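Local coordinates for protein alpha-rhamnosidase (Dictyoglomus thermophilum, PDB 6I60) that probably hydrolyses terminal non-reducing alpha-L-rhamnose residues from alpha-L-rhamnosides, as a multidomain bacterial glycoside hydrolase, at residues I281-P293 with F319-E331. Residues are numbered along the deposited sequence; the frame is centred on the assembly and turned at random.
Sequences IVSDESWKTTYGP and FDDSTWENAILAE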
loop_
_atom_site.group_PDB
_atom_site.type_symbol
_atom_site.label_atom_id
_atom_site.label_comp_id
_atom_site.label_asym_id
_atom_site.label_seq_id
_atom_site.Cartn_x
_atom_site.Cartn_y
_atom_site.Cartn_z
ATOM N N ILE A 281 23.217 -13.301 22.502
ATOM C CA ILE A 281 24.355 -12.478 22.109
ATOM C C ILE A 281 23.830 -11.106 21.722
ATOM O O ILE A 281 22.950 -10.992 20.861
ATOM C CB ILE A 281 25.137 -13.116 20.949
ATOM C CG1 ILE A 281 25.416 -14.593 21.238
ATOM C CG2 ILE A 281 26.430 -12.349 20.691
ATOM C CD1 ILE A 281 24.499 -15.545 20.498
ATOM N N VAL A 282 24.366 -10.067 22.354
ATOM C CA VAL A 282 23.915 -8.704 22.132
ATOM C C VAL A 282 25.034 -7.909 21.466
ATOM O O VAL A 282 26.192 -8.323 21.435
ATOM C CB VAL A 282 23.454 -8.029 23.437
ATOM C CG1 VAL A 282 22.336 -8.834 24.080
ATOM C CG2 VAL A 282 24.625 -7.869 24.391
ATOM N N SER A 283 24.671 -6.748 20.927
ATOM C CA SER A 283 25.616 -5.881 20.241
ATOM C C SER A 283 26.314 -4.977 21.251
ATOM O O SER A 283 25.658 -4.313 22.060
ATOM C CB SER A 283 24.905 -5.043 19.176
ATOM O OG SER A 283 23.699 -4.490 19.674
ATOM N N ASP A 284 27.642 -4.960 21.202
ATOM C CA ASP A 284 28.442 -4.166 22.128
ATOM C C ASP A 284 29.788 -3.877 21.465
ATOM O O ASP A 284 29.940 -4.047 20.251
ATOM C CB ASP A 284 28.582 -4.897 23.475
ATOM C CG ASP A 284 29.207 -6.270 23.328
ATOM O OD1 ASP A 284 30.308 -6.361 22.747
ATOM O OD2 ASP A 284 28.598 -7.257 23.793
ATOM N N GLU A 285 30.766 -3.445 22.264
ATOM C CA GLU A 285 32.078 -3.094 21.736
ATOM C C GLU A 285 32.935 -4.306 21.401
ATOM O O GLU A 285 33.975 -4.146 20.752
ATOM C CB GLU A 285 32.827 -2.206 22.730
ATOM C CG GLU A 285 32.198 -0.843 22.943
ATOM C CD GLU A 285 32.120 -0.470 24.407
ATOM O OE1 GLU A 285 33.049 0.202 24.901
ATOM O OE2 GLU A 285 31.124 -0.845 25.062
ATOM N N SER A 286 32.539 -5.505 21.826
ATOM C CA SER A 286 33.268 -6.704 21.434
ATOM C C SER A 286 33.084 -7.043 19.960
ATOM O O SER A 286 33.704 -7.998 19.478
ATOM C CB SER A 286 32.836 -7.889 22.301
ATOM O OG SER A 286 31.602 -8.428 21.857
ATOM N N TRP A 287 32.256 -6.289 19.242
ATOM C CA TRP A 287 32.029 -6.528 17.825
ATOM C C TRP A 287 33.144 -5.913 16.991
ATOM O O TRP A 287 33.634 -4.820 17.288
ATOM C CB TRP A 287 30.689 -5.939 17.391
ATOM C CG TRP A 287 29.500 -6.716 17.846
ATOM C CD1 TRP A 287 29.252 -7.175 19.106
ATOM C CD2 TRP A 287 28.385 -7.120 17.045
ATOM N NE1 TRP A 287 28.053 -7.843 19.138
ATOM C CE2 TRP A 287 27.500 -7.823 17.885
ATOM C CE3 TRP A 287 28.052 -6.957 15.697
ATOM C CZ2 TRP A 287 26.304 -8.362 17.422
ATOM C CZ3 TRP A 287 26.864 -7.489 15.241
ATOM C CH2 TRP A 287 26.004 -8.184 16.101
ATOM N N LYS A 288 33.535 -6.620 15.939
ATOM C CA LYS A 288 34.495 -6.090 14.986
ATOM C C LYS A 288 33.764 -5.435 13.820
ATOM O O LYS A 288 32.583 -5.691 13.573
ATOM C CB LYS A 288 35.424 -7.195 14.486
ATOM C CG LYS A 288 36.414 -7.682 15.530
ATOM C CD LYS A 288 37.094 -6.520 16.238
ATOM C CE LYS A 288 38.406 -6.952 16.872
ATOM N NZ LYS A 288 39.520 -6.988 15.883
ATOM N N THR A 289 34.480 -4.574 13.103
ATOM C CA THR A 289 33.861 -3.816 12.026
ATOM C C THR A 289 34.920 -3.401 11.017
ATOM O O THR A 289 36.101 -3.267 11.353
ATOM C CB THR A 289 33.120 -2.587 12.566
ATOM O OG1 THR A 289 32.421 -1.943 11.496
ATOM C CG2 THR A 289 34.096 -1.609 13.204
ATOM N N THR A 290 34.480 -3.197 9.776
ATOM C CA THR A 290 35.372 -2.849 8.676
ATOM C C THR A 290 34.535 -2.349 7.507
ATOM O O THR A 290 33.302 -2.417 7.521
ATOM C CB THR A 290 36.221 -4.044 8.239
ATOM O OG1 THR A 290 36.842 -3.753 6.982
ATOM C CG2 THR A 290 35.346 -5.267 8.079
ATOM N N TYR A 291 35.227 -1.847 6.487
ATOM C CA TYR A 291 34.611 -1.468 5.225
ATOM C C TYR A 291 34.826 -2.582 4.209
ATOM O O TYR A 291 35.883 -3.218 4.187
ATOM C CB TYR A 291 35.191 -0.155 4.696
ATOM C CG TYR A 291 34.535 1.081 5.273
ATOM C CD1 TYR A 291 33.212 1.057 5.690
ATOM C CD2 TYR A 291 35.242 2.270 5.402
ATOM C CE1 TYR A 291 32.608 2.184 6.220
ATOM C CE2 TYR A 291 34.647 3.402 5.930
ATOM C CZ TYR A 291 33.331 3.353 6.336
ATOM O OH TYR A 291 32.738 4.478 6.860
ATOM N N GLY A 292 33.818 -2.817 3.373
ATOM C CA GLY A 292 33.870 -3.905 2.428
ATOM C C GLY A 292 33.847 -3.452 0.985
ATOM O O GLY A 292 34.407 -2.414 0.618
ATOM N N PRO A 293 33.195 -4.242 0.129
ATOM C CA PRO A 293 33.156 -3.891 -1.298
ATOM C C PRO A 293 32.284 -2.684 -1.605
ATOM O O PRO A 293 32.618 -1.911 -2.511
ATOM C CB PRO A 293 32.611 -5.165 -1.957
ATOM C CG PRO A 293 31.839 -5.848 -0.876
ATOM C CD PRO A 293 32.544 -5.534 0.408
ATOM N N PHE A 319 37.189 -17.683 10.945
ATOM C CA PHE A 319 37.680 -16.523 10.215
ATOM C C PHE A 319 38.482 -15.647 11.165
ATOM O O PHE A 319 38.097 -15.464 12.323
ATOM C CB PHE A 319 36.532 -15.719 9.592
ATOM C CG PHE A 319 36.972 -14.441 8.930
ATOM C CD1 PHE A 319 36.654 -13.213 9.486
ATOM C CD2 PHE A 319 37.705 -14.469 7.755
ATOM C CE1 PHE A 319 37.057 -12.036 8.880
ATOM C CE2 PHE A 319 38.109 -13.297 7.144
ATOM C CZ PHE A 319 37.785 -12.079 7.708
ATOM N N ASP A 320 39.596 -15.112 10.666
ATOM C CA ASP A 320 40.451 -14.238 11.460
ATOM C C ASP A 320 39.711 -12.959 11.830
ATOM O O ASP A 320 39.828 -11.942 11.139
ATOM C CB ASP A 320 41.738 -13.910 10.703
ATOM C CG ASP A 320 42.926 -13.726 11.627
ATOM O OD1 ASP A 320 43.319 -14.707 12.291
ATOM O OD2 ASP A 320 43.463 -12.599 11.687
ATOM N N ASP A 321 38.950 -13.004 12.925
ATOM C CA ASP A 321 38.142 -11.863 13.336
ATOM C C ASP A 321 38.976 -10.691 13.837
ATOM O O ASP A 321 38.418 -9.611 14.053
ATOM C CB ASP A 321 37.150 -12.289 14.420
ATOM C CG ASP A 321 35.982 -11.334 14.543
ATOM O OD1 ASP A 321 35.884 -10.409 13.709
ATOM O OD2 ASP A 321 35.164 -11.508 15.473
ATOM N N SER A 322 40.285 -10.868 14.019
ATOM C CA SER A 322 41.138 -9.773 14.463
ATOM C C SER A 322 41.319 -8.748 13.351
ATOM O O SER A 322 40.383 -8.491 12.587
ATOM C CB SER A 322 42.495 -10.299 14.933
ATOM O OG SER A 322 43.020 -9.477 15.960
ATOM N N THR A 323 42.511 -8.147 13.265
ATOM C CA THR A 323 42.884 -7.098 12.308
ATOM C C THR A 323 41.787 -6.078 11.989
ATOM O O THR A 323 41.986 -5.201 11.143
ATOM C CB THR A 323 43.403 -7.713 10.992
ATOM O OG1 THR A 323 43.798 -6.661 10.101
ATOM C CG2 THR A 323 42.353 -8.572 10.290
ATOM N N TRP A 324 40.643 -6.166 12.664
ATOM C CA TRP A 324 39.531 -5.249 12.482
ATOM C C TRP A 324 39.444 -4.313 13.680
ATOM O O TRP A 324 39.788 -4.685 14.805
ATOM C CB TRP A 324 38.200 -5.999 12.331
ATOM C CG TRP A 324 38.049 -6.800 11.066
ATOM C CD1 TRP A 324 39.036 -7.160 10.194
ATOM C CD2 TRP A 324 36.830 -7.347 10.540
ATOM N NE1 TRP A 324 38.508 -7.894 9.158
ATOM C CE2 TRP A 324 37.157 -8.023 9.348
ATOM C CE3 TRP A 324 35.496 -7.330 10.962
ATOM C CZ2 TRP A 324 36.198 -8.676 8.573
ATOM C CZ3 TRP A 324 34.546 -7.978 10.190
ATOM C CH2 TRP A 324 34.902 -8.641 9.011
ATOM N N GLU A 325 38.980 -3.093 13.430
ATOM C CA GLU A 325 38.721 -2.161 14.516
ATOM C C GLU A 325 37.438 -2.547 15.240
ATOM O O GLU A 325 36.528 -3.146 14.661
ATOM C CB GLU A 325 38.621 -0.727 13.989
ATOM C CG GLU A 325 37.668 -0.551 12.815
ATOM C CD GLU A 325 37.079 0.848 12.743
ATOM O OE1 GLU A 325 36.311 1.220 13.656
ATOM O OE2 GLU A 325 37.382 1.577 11.773
ATOM N N ASN A 326 37.375 -2.207 16.522
ATOM C CA ASN A 326 36.204 -2.521 17.322
ATOM C C ASN A 326 35.123 -1.464 17.130
ATOM O O ASN A 326 35.408 -0.299 16.837
ATOM C CB ASN A 326 36.576 -2.629 18.802
ATOM C CG ASN A 326 37.310 -3.919 19.130
ATOM O OD1 ASN A 326 38.372 -4.203 18.574
ATOM N ND2 ASN A 326 36.748 -4.704 20.042
ATOM N N ALA A 327 33.872 -1.883 17.290
ATOM C CA ALA A 327 32.756 -0.958 17.195
ATOM C C ALA A 327 32.664 -0.100 18.454
ATOM O O ALA A 327 33.158 -0.463 19.525
ATOM C CB ALA A 327 31.443 -1.712 16.976
ATOM N N ILE A 328 32.020 1.057 18.311
ATOM C CA ILE A 328 31.819 1.985 19.414
ATOM C C ILE A 328 30.322 2.151 19.650
ATOM O O ILE A 328 29.491 1.765 18.827
ATOM C CB ILE A 328 32.490 3.350 19.161
ATOM C CG1 ILE A 328 31.625 4.211 18.241
ATOM C CG2 ILE A 328 33.876 3.162 18.565
ATOM C CD1 ILE A 328 32.155 5.612 18.051
ATOM N N LEU A 329 29.985 2.730 20.799
ATOM C CA LEU A 329 28.590 2.974 21.134
ATOM C C LEU A 329 28.011 4.068 20.246
ATOM O O LEU A 329 28.699 5.024 19.881
ATOM C CB LEU A 329 28.448 3.376 22.602
ATOM C CG LEU A 329 28.645 2.301 23.673
ATOM C CD1 LEU A 329 28.072 0.965 23.223
ATOM C CD2 LEU A 329 30.114 2.174 24.032
ATOM N N ALA A 330 26.737 3.924 19.904
ATOM C CA ALA A 330 26.023 4.905 19.105
ATOM C C ALA A 330 25.025 5.660 19.967
ATOM O O ALA A 330 24.456 5.112 20.915
ATOM C CB ALA A 330 25.277 4.246 17.946
ATOM N N GLU A 331 24.813 6.918 19.629
ATOM C CA GLU A 331 23.671 7.625 20.176
ATOM C C GLU A 331 22.416 7.017 19.564
ATOM O O GLU A 331 22.315 6.944 18.333
ATOM C CB GLU A 331 23.763 9.116 19.871
ATOM C CG GLU A 331 24.534 9.907 20.909
ATOM C CD GLU A 331 23.951 11.285 21.136
ATOM O OE1 GLU A 331 22.763 11.371 21.515
ATOM O OE2 GLU A 331 24.679 12.281 20.938
HETATM O O HOH W 1 33.456 -10.104 17.909
#
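Asp284 O approaches Ala327 CB. Asp284 OD1 accepts from Ser286 N, an Asx turn, and from Ser286 OG, within the type I turn Asp284 to Trp287. Glu285 O accepts from Asn326 ND2 at 2.9 Å, in the carbonyl plane and close to the amide plane. The Glu285 side chain crosses that of Leu329 at about a right angle, CD and OE2 lying against Leu329 CD2. Trp287 O then accepts from Ala327 N at 2.9 Å, a nearly straight bond (162°). The Trp287 indole leads away and donates a hydrogen bond from NE1 to Val282 O. Lys288 and Asn326 form an antiparallel non-hydrogen-bonded pair whose side chains diverge. The lysine chain bends at chi2 (-47°) and again at chi4, which brings NZ to Trp324 O at 2.6 Å. Asp321 OD1 touches the aliphatic Lys288 CB and CG, but stays 5.4 Å from Lys288 NZ. Thr289 N makes a bent hydrogen bond (133°) to Glu325 O at 2.9 Å, while Thr289 OG1 turns to Met178 O and Glu325 OE2 forms a salt bridge with Lys152 NZ. Thr290 CG2 sits over the six-membered ring of Trp324, 3.2 Å from its centroid, in a CH-pi contact. This short, irregular antiparallel pairing joins strands 288-298 and 325-329 at the surface of the rhamnosidase N-terminal beta domain.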